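Side-chain contacts in glycosyl hydrolases family 2, sugar binding domain protein (Bacteroides uniformis str. 3978 T3 ii, PDB 6D1P), which is a beta-glucuronidase of a human gut bacterium, a family 2 glycoside hydrolase that probably cleaves terminal glucuronic acid from glycosides: residues V287-L290 with D295-R298; S609-Q614 with M622-G627; K664-N667 with A673-L676. One frame throughout, in Å; residues are numbered along the deposited sequence.

Contact 1: V287-L290 with D295-R298; sequences VAEL and DTLR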
ATOM      1  N   VAL A 287     -31.987  35.787  -6.697  1.00 49.14           N
ATOM      2  CA  VAL A 287     -30.691  36.356  -7.053  1.00 48.32           C
ATOM      3  C   VAL A 287     -30.397  37.492  -6.088  1.00 50.49           C
ATOM      4  O   VAL A 287     -31.157  38.469  -6.012  1.00 53.31           O
ATOM      5  CB  VAL A 287     -30.654  36.856  -8.507  1.00 47.99           C
ATOM      6  CG1 VAL A 287     -29.275  37.382  -8.838  1.00 43.15           C
ATOM      7  CG2 VAL A 287     -31.050  35.759  -9.480  1.00 45.92           C
ATOM      8  N   ALA A 288     -29.310  37.354  -5.342  1.00 49.56           N
ATOM      9  CA  ALA A 288     -28.789  38.423  -4.512  1.00 48.82           C
ATOM     10  C   ALA A 288     -27.604  39.057  -5.220  1.00 50.80           C
ATOM     11  O   ALA A 288     -26.862  38.395  -5.950  1.00 53.60           O
ATOM     12  CB  ALA A 288     -28.360  37.914  -3.133  1.00 48.60           C
ATOM     13  N   GLU A 289     -27.421  40.346  -4.985  1.00 52.85           N
ATOM     14  CA  GLU A 289     -26.481  41.103  -5.789  1.00 52.41           C
ATOM     15  C   GLU A 289     -25.919  42.234  -4.952  1.00 50.05           C
ATOM     16  O   GLU A 289     -26.674  43.011  -4.363  1.00 51.44           O
ATOM     17  CB  GLU A 289     -27.177  41.642  -7.037  1.00 53.70           C
ATOM     18  CG  GLU A 289     -26.327  41.592  -8.267  1.00 56.50           C
ATOM     19  CD  GLU A 289     -26.924  42.395  -9.387  1.00 63.95           C
ATOM     20  OE1 GLU A 289     -28.064  42.083  -9.797  1.00 61.90           O
ATOM     21  OE2 GLU A 289     -26.258  43.354  -9.837  1.00 67.79           O
ATOM     22  N   LEU A 290     -24.604  42.324  -4.903  1.00 47.26           N
ATOM     23  CA  LEU A 290     -23.936  43.351  -4.129  1.00 46.93           C
ATOM     24  C   LEU A 290     -22.827  43.945  -4.979  1.00 52.45           C
ATOM     25  O   LEU A 290     -22.140  43.221  -5.708  1.00 56.33           O
ATOM     26  CB  LEU A 290     -23.369  42.781  -2.826  1.00 49.19           C
ATOM     27  CG  LEU A 290     -22.577  43.773  -1.978  1.00 49.63           C
ATOM     28  CD1 LEU A 290     -23.514  44.857  -1.451  1.00 55.63           C
ATOM     29  CD2 LEU A 290     -21.864  43.066  -0.841  1.00 51.58           C
ATOM     30  N   ASP A 295     -17.471  46.257  -9.189  1.00 60.43           N
ATOM     31  CA  ASP A 295     -17.652  44.830  -9.400  1.00 56.68           C
ATOM     32  C   ASP A 295     -18.941  44.356  -8.747  1.00 53.89           C
ATOM     33  O   ASP A 295     -19.344  44.844  -7.691  1.00 58.08           O
ATOM     34  CB  ASP A 295     -16.455  44.060  -8.837  1.00 57.56           C
ATOM     35  CG  ASP A 295     -15.143  44.534  -9.424  1.00 60.64           C
ATOM     36  OD1 ASP A 295     -15.081  44.633 -10.672  1.00 61.02           O
ATOM     37  OD2 ASP A 295     -14.196  44.829  -8.650  1.00 59.59           O
ATOM     38  N   THR A 296     -19.586  43.393  -9.381  1.00 56.02           N
ATOM     39  CA  THR A 296     -20.877  42.894  -8.928  1.00 55.80           C
ATOM     40  C   THR A 296     -20.732  41.471  -8.399  1.00 58.19           C
ATOM     41  O   THR A 296     -20.521  40.530  -9.176  1.00 51.43           O
ATOM     42  CB  THR A 296     -21.891  42.950 -10.062  1.00 56.48           C
ATOM     43  OG1 THR A 296     -22.040  44.310 -10.479  1.00 60.99           O
ATOM     44  CG2 THR A 296     -23.231  42.410  -9.612  1.00 56.69           C
ATOM     45  N   LEU A 297     -20.852  41.319  -7.081  1.00 55.35           N
ATOM     46  CA  LEU A 297     -20.983  40.004  -6.470  1.00 46.58           C
ATOM     47  C   LEU A 297     -22.423  39.538  -6.623  1.00 49.81           C
ATOM     48  O   LEU A 297     -23.356  40.209  -6.165  1.00 50.66           O
ATOM     49  CB  LEU A 297     -20.582  40.047  -4.999  1.00 51.06           C
ATOM     50  CG  LEU A 297     -20.705  38.726  -4.226  1.00 52.44           C
ATOM     51  CD1 LEU A 297     -19.670  37.709  -4.699  1.00 48.04           C
ATOM     52  CD2 LEU A 297     -20.586  38.961  -2.729  1.00 48.78           C
ATOM     53  N   ARG A 298     -22.610  38.409  -7.291  1.00 52.53           N
ATOM     54  CA  ARG A 298     -23.928  37.830  -7.475  1.00 53.18           C
ATOM     55  C   ARG A 298     -23.937  36.409  -6.946  1.00 52.59           C
ATOM     56  O   ARG A 298     -22.939  35.685  -7.042  1.00 52.25           O
ATOM     57  CB  ARG A 298     -24.340  37.813  -8.948  1.00 52.95           C
ATOM     58  CG  ARG A 298     -25.746  37.275  -9.187  1.00 56.53           C
ATOM     59  CD  ARG A 298     -26.062  37.148 -10.667  1.00 59.90           C
ATOM     60  NE  ARG A 298     -25.161  37.969 -11.467  1.00 70.20           N
ATOM     61  CZ  ARG A 298     -25.353  39.258 -11.728  1.00 68.97           C
ATOM     62  NH1 ARG A 298     -26.427  39.882 -11.244  1.00 62.21           N
ATOM     63  NH2 ARG A 298     -24.466  39.919 -12.461  1.00 66.43           N
TER

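Contact 2: S609-Q614 with M622-G627; sequences SYYVFQ and MLHIYG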
ATOM      1  N   SER A 609     -33.499  -6.509 -13.610  1.00 22.06           N
ATOM      2  CA  SER A 609     -34.392  -6.014 -12.575  1.00 20.97           C
ATOM      3  C   SER A 609     -34.670  -4.528 -12.715  1.00 24.07           C
ATOM      4  O   SER A 609     -35.683  -4.057 -12.195  1.00 21.46           O
ATOM      5  CB  SER A 609     -33.794  -6.283 -11.208  1.00 27.65           C
ATOM      6  OG  SER A 609     -32.443  -5.843 -11.187  1.00 23.59           O
ATOM      7  N   TYR A 610     -33.781  -3.769 -13.373  1.00 23.90           N
ATOM      8  CA  TYR A 610     -34.053  -2.351 -13.603  1.00 21.41           C
ATOM      9  C   TYR A 610     -35.379  -2.151 -14.348  1.00 24.41           C
ATOM     10  O   TYR A 610     -36.069  -1.152 -14.123  1.00 24.28           O
ATOM     11  CB  TYR A 610     -32.889  -1.717 -14.376  1.00 21.69           C
ATOM     12  CG  TYR A 610     -33.102  -0.264 -14.810  1.00 22.66           C
ATOM     13  CD1 TYR A 610     -33.705   0.043 -16.039  1.00 21.98           C
ATOM     14  CD2 TYR A 610     -32.678   0.799 -14.009  1.00 21.34           C
ATOM     15  CE1 TYR A 610     -33.890   1.378 -16.448  1.00 22.40           C
ATOM     16  CE2 TYR A 610     -32.869   2.134 -14.405  1.00 23.77           C
ATOM     17  CZ  TYR A 610     -33.481   2.413 -15.630  1.00 24.60           C
ATOM     18  OH  TYR A 610     -33.662   3.726 -16.026  1.00 21.83           O
ATOM     19  N   TYR A 611     -35.750  -3.098 -15.221  1.00 24.04           N
ATOM     20  CA  TYR A 611     -36.968  -2.997 -16.027  1.00 23.41           C
ATOM     21  C   TYR A 611     -38.196  -3.446 -15.256  1.00 27.64           C
ATOM     22  O   TYR A 611     -39.309  -2.990 -15.550  1.00 26.67           O
ATOM     23  CB  TYR A 611     -36.808  -3.821 -17.310  1.00 23.06           C
ATOM     24  CG  TYR A 611     -35.571  -3.373 -18.061  1.00 24.62           C
ATOM     25  CD1 TYR A 611     -35.584  -2.180 -18.772  1.00 26.21           C
ATOM     26  CD2 TYR A 611     -34.375  -4.091 -18.000  1.00 24.96           C
ATOM     27  CE1 TYR A 611     -34.472  -1.724 -19.425  1.00 26.48           C
ATOM     28  CE2 TYR A 611     -33.230  -3.629 -18.667  1.00 22.63           C
ATOM     29  CZ  TYR A 611     -33.298  -2.439 -19.368  1.00 22.75           C
ATOM     30  OH  TYR A 611     -32.234  -1.918 -20.039  1.00 26.13           O
ATOM     31  N   VAL A 612     -38.025  -4.337 -14.277  1.00 25.81           N
ATOM     32  CA  VAL A 612     -39.135  -4.652 -13.391  1.00 26.74           C
ATOM     33  C   VAL A 612     -39.625  -3.386 -12.713  1.00 26.36           C
ATOM     34  O   VAL A 612     -40.819  -3.067 -12.756  1.00 25.38           O
ATOM     35  CB  VAL A 612     -38.727  -5.721 -12.372  1.00 25.93           C
ATOM     36  CG1 VAL A 612     -39.853  -5.949 -11.403  1.00 21.82           C
ATOM     37  CG2 VAL A 612     -38.348  -7.005 -13.100  1.00 22.26           C
ATOM     38  N   PHE A 613     -38.701  -2.615 -12.127  1.00 25.19           N
ATOM     39  CA  PHE A 613     -39.087  -1.339 -11.519  1.00 27.87           C
ATOM     40  C   PHE A 613     -39.647  -0.385 -12.560  1.00 27.99           C
ATOM     41  O   PHE A 613     -40.648   0.302 -12.309  1.00 33.00           O
ATOM     42  CB  PHE A 613     -37.900  -0.681 -10.799  1.00 26.79           C
ATOM     43  CG  PHE A 613     -37.635  -1.247  -9.419  1.00 26.72           C
ATOM     44  CD1 PHE A 613     -38.402  -0.852  -8.332  1.00 25.57           C
ATOM     45  CD2 PHE A 613     -36.639  -2.189  -9.218  1.00 27.93           C
ATOM     46  CE1 PHE A 613     -38.195  -1.380  -7.085  1.00 24.81           C
ATOM     47  CE2 PHE A 613     -36.407  -2.720  -7.949  1.00 29.61           C
ATOM     48  CZ  PHE A 613     -37.188  -2.317  -6.884  1.00 28.93           C
ATOM     49  N   GLN A 614     -39.005  -0.309 -13.728  1.00 27.43           N
ATOM     50  CA  GLN A 614     -39.428   0.667 -14.722  1.00 24.82           C
ATOM     51  C   GLN A 614     -40.842   0.365 -15.194  1.00 26.18           C
ATOM     52  O   GLN A 614     -41.670   1.276 -15.324  1.00 21.11           O
ATOM     53  CB  GLN A 614     -38.458   0.685 -15.900  1.00 27.08           C
ATOM     54  CG  GLN A 614     -38.647   1.858 -16.870  1.00 28.20           C
ATOM     55  CD  GLN A 614     -37.558   1.901 -17.944  1.00 30.56           C
ATOM     56  OE1 GLN A 614     -37.322   0.910 -18.647  1.00 28.21           O
ATOM     57  NE2 GLN A 614     -36.879   3.046 -18.057  1.00 26.97           N
ATOM     58  N   MET A 622     -42.730   1.331 -22.308  1.00 31.12           N
ATOM     59  CA  MET A 622     -41.561   0.487 -22.452  1.00 30.07           C
ATOM     60  C   MET A 622     -42.032  -0.955 -22.465  1.00 27.60           C
ATOM     61  O   MET A 622     -43.169  -1.268 -22.098  1.00 31.90           O
ATOM     62  CB  MET A 622     -40.525   0.717 -21.334  1.00 29.97           C
ATOM     63  CG  MET A 622     -41.080   0.582 -19.897  1.00 28.84           C
ATOM     64  SD  MET A 622     -41.328  -1.130 -19.367  1.00 28.48           S
ATOM     65  CE  MET A 622     -39.646  -1.707 -19.189  1.00 28.87           C
ATOM     66  N   LEU A 623     -41.125  -1.824 -22.884  1.00 26.44           N
ATOM     67  CA  LEU A 623     -41.368  -3.244 -23.065  1.00 30.05           C
ATOM     68  C   LEU A 623     -40.012  -3.929 -22.949  1.00 34.20           C
ATOM     69  O   LEU A 623     -39.068  -3.524 -23.634  1.00 35.11           O
ATOM     70  CB  LEU A 623     -42.003  -3.501 -24.437  1.00 28.72           C
ATOM     71  CG  LEU A 623     -42.302  -4.919 -24.908  1.00 36.98           C
ATOM     72  CD1 LEU A 623     -43.437  -5.515 -24.103  1.00 37.14           C
ATOM     73  CD2 LEU A 623     -42.662  -4.906 -26.394  1.00 42.44           C
ATOM     74  N   HIS A 624     -39.897  -4.929 -22.072  1.00 32.38           N
ATOM     75  CA  HIS A 624     -38.632  -5.636 -21.871  1.00 28.48           C
ATOM     76  C   HIS A 624     -38.930  -7.104 -21.647  1.00 28.80           C
ATOM     77  O   HIS A 624     -39.487  -7.476 -20.612  1.00 33.68           O
ATOM     78  CB  HIS A 624     -37.831  -5.081 -20.685  1.00 34.34           C
ATOM     79  CG  HIS A 624     -36.518  -5.790 -20.447  1.00 30.58           C
ATOM     80  ND1 HIS A 624     -35.313  -5.326 -20.939  1.00 28.76           N
ATOM     81  CD2 HIS A 624     -36.232  -6.934 -19.782  1.00 25.95           C
ATOM     82  CE1 HIS A 624     -34.342  -6.146 -20.577  1.00 27.05           C
ATOM     83  NE2 HIS A 624     -34.873  -7.133 -19.877  1.00 31.65           N
ATOM     84  N   ILE A 625     -38.541  -7.933 -22.606  1.00 31.36           N
ATOM     85  CA  ILE A 625     -38.581  -9.370 -22.405  1.00 28.68           C
ATOM     86  C   ILE A 625     -37.480  -9.750 -21.433  1.00 34.95           C
ATOM     87  O   ILE A 625     -36.312  -9.391 -21.625  1.00 33.00           O
ATOM     88  CB  ILE A 625     -38.401 -10.101 -23.739  1.00 29.15           C
ATOM     89  CG1 ILE A 625     -39.452  -9.621 -24.755  1.00 32.55           C
ATOM     90  CG2 ILE A 625     -38.429 -11.603 -23.515  1.00 24.92           C
ATOM     91  CD1 ILE A 625     -39.101  -9.962 -26.202  1.00 29.95           C
ATOM     92  N   TYR A 626     -37.839 -10.479 -20.387  1.00 34.67           N
ATOM     93  CA  TYR A 626     -36.831 -10.923 -19.445  1.00 30.22           C
ATOM     94  C   TYR A 626     -35.984 -12.015 -20.089  1.00 30.15           C
ATOM     95  O   TYR A 626     -36.502 -13.064 -20.484  1.00 31.05           O
ATOM     96  CB  TYR A 626     -37.478 -11.404 -18.144  1.00 25.17           C
ATOM     97  CG  TYR A 626     -36.519 -12.150 -17.256  1.00 25.01           C
ATOM     98  CD1 TYR A 626     -35.244 -11.641 -16.983  1.00 29.62           C
ATOM     99  CD2 TYR A 626     -36.862 -13.378 -16.708  1.00 28.39           C
ATOM    100  CE1 TYR A 626     -34.353 -12.343 -16.182  1.00 27.68           C
ATOM    101  CE2 TYR A 626     -35.984 -14.076 -15.903  1.00 20.91           C
ATOM    102  CZ  TYR A 626     -34.736 -13.551 -15.643  1.00 26.10           C
ATOM    103  OH  TYR A 626     -33.862 -14.259 -14.849  1.00 26.72           O
ATOM    104  N   GLY A 627     -34.676 -11.766 -20.187  1.00 28.18           N
ATOM    105  CA  GLY A 627     -33.755 -12.765 -20.685  1.00 25.41           C
ATOM    106  C   GLY A 627     -32.737 -12.251 -21.688  1.00 26.34           C
ATOM    107  O   GLY A 627     -32.056 -13.053 -22.319  1.00 28.44           O
TER

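Contact 3: K664-N667 with A673-L676; sequences KKRN and AAGL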
ATOM      1  N   LYS A 664     -52.023 -10.323 -24.461  1.00 39.45           N
ATOM      2  CA  LYS A 664     -52.416 -10.390 -23.061  1.00 33.92           C
ATOM      3  C   LYS A 664     -52.466  -8.994 -22.472  1.00 30.36           C
ATOM      4  O   LYS A 664     -51.785  -8.074 -22.930  1.00 34.37           O
ATOM      5  CB  LYS A 664     -51.496 -11.283 -22.234  1.00 27.87           C
ATOM      6  CG  LYS A 664     -51.613 -12.744 -22.594  1.00 30.62           C
ATOM      7  CD  LYS A 664     -50.878 -13.639 -21.612  1.00 33.78           C
ATOM      8  CE  LYS A 664     -50.986 -15.095 -22.024  1.00 34.07           C
ATOM      9  NZ  LYS A 664     -50.305 -16.024 -21.076  1.00 34.95           N
ATOM     10  N   LYS A 665     -53.334  -8.838 -21.487  1.00 36.05           N
ATOM     11  CA  LYS A 665     -53.579  -7.550 -20.867  1.00 39.38           C
ATOM     12  C   LYS A 665     -52.751  -7.452 -19.595  1.00 39.37           C
ATOM     13  O   LYS A 665     -52.563  -8.445 -18.879  1.00 30.07           O
ATOM     14  CB  LYS A 665     -55.071  -7.361 -20.571  1.00 37.70           C
ATOM     15  CG  LYS A 665     -55.412  -5.986 -19.990  1.00 48.75           C
ATOM     16  CD  LYS A 665     -56.924  -5.817 -19.676  1.00 59.33           C
ATOM     17  CE  LYS A 665     -57.204  -5.649 -18.173  1.00 52.85           C
ATOM     18  NZ  LYS A 665     -57.272  -6.947 -17.424  1.00 52.16           N
ATOM     19  N   ARG A 666     -52.233  -6.256 -19.340  1.00 39.29           N
ATOM     20  CA  ARG A 666     -51.391  -6.038 -18.177  1.00 41.01           C
ATOM     21  C   ARG A 666     -52.252  -5.904 -16.921  1.00 40.08           C
ATOM     22  O   ARG A 666     -53.213  -5.125 -16.884  1.00 37.19           O
ATOM     23  CB  ARG A 666     -50.510  -4.796 -18.362  1.00 35.44           C
ATOM     24  CG  ARG A 666     -49.401  -4.699 -17.305  1.00 31.35           C
ATOM     25  CD  ARG A 666     -48.745  -3.317 -17.234  1.00 32.38           C
ATOM     26  NE  ARG A 666     -47.741  -3.273 -16.168  1.00 37.99           N
ATOM     27  CZ  ARG A 666     -48.009  -3.036 -14.883  1.00 36.92           C
ATOM     28  NH1 ARG A 666     -49.259  -2.806 -14.484  1.00 36.12           N
ATOM     29  NH2 ARG A 666     -47.031  -3.035 -13.994  1.00 30.50           N
ATOM     30  N   ASN A 667     -51.888  -6.664 -15.885  1.00 39.62           N
ATOM     31  CA  ASN A 667     -52.599  -6.634 -14.613  1.00 38.34           C
ATOM     32  C   ASN A 667     -51.574  -6.847 -13.497  1.00 36.36           C
ATOM     33  O   ASN A 667     -51.157  -7.983 -13.252  1.00 33.40           O
ATOM     34  CB  ASN A 667     -53.694  -7.693 -14.596  1.00 39.68           C
ATOM     35  CG  ASN A 667     -54.392  -7.788 -13.262  1.00 38.44           C
ATOM     36  OD1 ASN A 667     -54.225  -6.923 -12.397  1.00 33.91           O
ATOM     37  ND2 ASN A 667     -55.176  -8.852 -13.078  1.00 37.75           N
ATOM     38  N   ALA A 673     -44.999 -10.842 -13.397  1.00 30.29           N
ATOM     39  CA  ALA A 673     -44.907 -10.081 -14.640  1.00 29.94           C
ATOM     40  C   ALA A 673     -46.224  -9.400 -15.011  1.00 34.92           C
ATOM     41  O   ALA A 673     -46.459  -9.120 -16.191  1.00 29.98           O
ATOM     42  CB  ALA A 673     -44.427 -10.954 -15.805  1.00 29.44           C
ATOM     43  N   ALA A 674     -47.070  -9.113 -14.011  1.00 31.16           N
ATOM     44  CA  ALA A 674     -48.333  -8.389 -14.202  1.00 30.20           C
ATOM     45  C   ALA A 674     -49.181  -9.014 -15.316  1.00 33.46           C
ATOM     46  O   ALA A 674     -49.742  -8.318 -16.165  1.00 32.21           O
ATOM     47  CB  ALA A 674     -48.094  -6.900 -14.473  1.00 24.67           C
ATOM     48  N   GLY A 675     -49.276 -10.349 -15.311  1.00 32.39           N
ATOM     49  CA  GLY A 675     -50.029 -11.068 -16.321  1.00 30.31           C
ATOM     50  C   GLY A 675     -49.333 -11.264 -17.660  1.00 36.10           C
ATOM     51  O   GLY A 675     -49.750 -12.133 -18.432  1.00 33.31           O
ATOM     52  N   LEU A 676     -48.286 -10.490 -17.967  1.00 35.68           N
ATOM     53  CA  LEU A 676     -47.570 -10.603 -19.240  1.00 30.89           C
ATOM     54  C   LEU A 676     -46.559 -11.751 -19.157  1.00 30.82           C
ATOM     55  O   LEU A 676     -45.344 -11.568 -19.058  1.00 34.53           O
ATOM     56  CB  LEU A 676     -46.906  -9.279 -19.593  1.00 25.23           C
ATOM     57  CG  LEU A 676     -47.846  -8.092 -19.368  1.00 29.10           C
ATOM     58  CD1 LEU A 676     -47.189  -6.735 -19.644  1.00 22.82           C
ATOM     59  CD2 LEU A 676     -49.167  -8.249 -20.182  1.00 35.49           C
TER

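Contact 1: V287-L290 with D295-R298
Leu-290 and Leu-297 join the two strands of this antiparallel hairpin through a reciprocal pair of backbone hydrogen bonds. Leu-290 N reaches Leu-297 O at 2.8 Å. The return bond, from Leu-297 N to Leu-290 O, is slightly shorter at 2.7 Å. The next pair, Glu-289 with Arg-298, is a non-hydrogen-bonded one, and CA-H...O contacts flank it: the CA of Glu-289 approaches Leu-297 O, and that of Arg-298 approaches Ala-288 O.

The polar chemistry lies on the Glu-289 and Arg-298 face. Their side chains run next to each other in the same direction, and Arg-298 NH1 forms a salt bridge with Glu-289 OE1 at 3.1 Å. The carboxylate meets the guanidinium at its edge, yet the two planes stand 61° apart, which argues against a flat, two-pronged pairing. The bend of the arginine at chi3 (-19°) turns the guanidinium back alongside the glutamate, with NH1 nearest OE1. Arg-244, on strand 240-246, makes a weak, long ion pair with the same OE1.

Van der Waals contacts border this bridge. Val-287 CG1 packs against Arg-298 CG at 3.5 Å, bracing the aliphatic part of the arginine, while the Thr-296 methyl, CG2, lies against the carboxylate oxygen Glu-289 OE2 at 3.2 Å and touches the glutamate CG as well. On the other face Leu-290 and Leu-297 meet CB to CB at 4.5 Å, and both touch Phe-204 of strand 203-213.

The chemistry thus divides by face: a salt bridge on the partly exposed side of this family 2 domain's edge hairpin, and buried leucines facing its hydrophobic interior, with the backbone bonds fixing the register between them.

Contact 2: S609-Q614 with M622-G627
An offset aromatic stack, Tyr-611 on His-624, joins helix 609-617, at the end of the TIM-barrel family region, to strand 623-625, an edge strand of the three-stranded sheet that follows. The ring centroids are 3.9 Å apart and the planes only 8° from parallel. Tyr-611 CD2 sits over the centre of the imidazole, 3.3 Å from His-624 CE1, whereas ND1 falls toward the rim of the phenol ring: the displacement expected of an offset stack. Tyr-611 CB adds a CH-pi contact, 4.1 Å from the imidazole centroid. The histidine reaches across because its CG stands anti to the backbone N (chi1 180°). The opposite face of the Tyr-611 ring is met near its rim by Tyr-610 CD1.

Met-622 closes one border of the stack. Bent at both chi2 and chi3, its chain folds back to bring CE to the edge of the Tyr-611 ring, 4.0 Å from Tyr-611 CB. The same methyl lies 3.5 Å from Gln-614 OE1, while the amide nitrogen of Gln-614 is hydrogen-bonded to Glu-355 O.

Beyond the stack, His-624 NE2 is hydrogen-bonded to Glu-608 OE1, which also accepts a bond from Gly-627 N. One face of a buried imidazole is thus stacked by Tyr-611 while its NE2 is held by Glu-608, a combination that limits rotation of the ring and may polarise it.

Contact 3: K664-N667 with A673-L676
Ala-674 and Leu-676 pack against the Arg-666 side chain, while the backbone just beside it closes the loop. Asn-667 N donates to Ala-674 O at 2.7 Å, and the N-H...O angle of 180° is straight; the donor nevertheless stands above the carbonyl plane, 47° out of it. Ala-674 O also receives the CA-H of Arg-666 at a CA...O distance of 3.5 Å, so one carbonyl collects two donors from the opposing segment.

The Ala-674 methyl lies over the centre of the guanidinium face, 3.9 Å from Arg-666 CZ, and also touches Asn-667 O. Leu-676 crosses the arginine stem: its CD1 meets Arg-666 CG at 3.8 Å, and CD2 lies 3.6 Å from Lys-665 O. The aliphatic chain of Lys-664 passes Gly-675 O, with CD at 3.7 Å.

Further out, several bonds set these groups. The Arg-666 chain runs extended from CG to NE, where NE is hydrogen-bonded to Ser-647 O; NH1 reaches Ser-668 OG, and the arginine also makes a cation-pi contact with Tyr-616 of helix 609-617. Lys-664 NZ is bonded to Arg-677 O and the side chain makes a cation-pi contact with Trp-678. Within the loop, Leu-676 N returns to Ala-673 O at 2.9 Å, completing a type I'-like beta turn of residues 673-676.

Lys-664 thus gives methylenes to the turn, and Arg-666 its stem to Leu-676 and its guanidinium face to the Ala-674 methyl, while their N-H groups bond to carbonyls and a hydroxyl and their charge lies against aromatic rings, tying this DUF4982 connection to its surroundings.

In the fold
None of the three contacts is wholly core: each mixes buried with partly exposed residues, and contact 3 includes one exposed residue, Lys-665. The centre of contact 2 lies about 21 Å from the chain's centre, those of contacts 1 and 3 about 34 and 32 Å. Contact 1 stands apart, within a single sheet. Contacts 2 and 3 have centres about 13 Å apart and share a sheet: strand 623-625 and strand 677-680, into which contact 3 leads, both pair with strand 641-647. Tyr-616, on the helix of 609-614, also meets Arg-666. Backbone pairing dominates contact 1, ring stacking contact 2, and contact 3 combines one loop-closing bond with apolar cover for cationic chains.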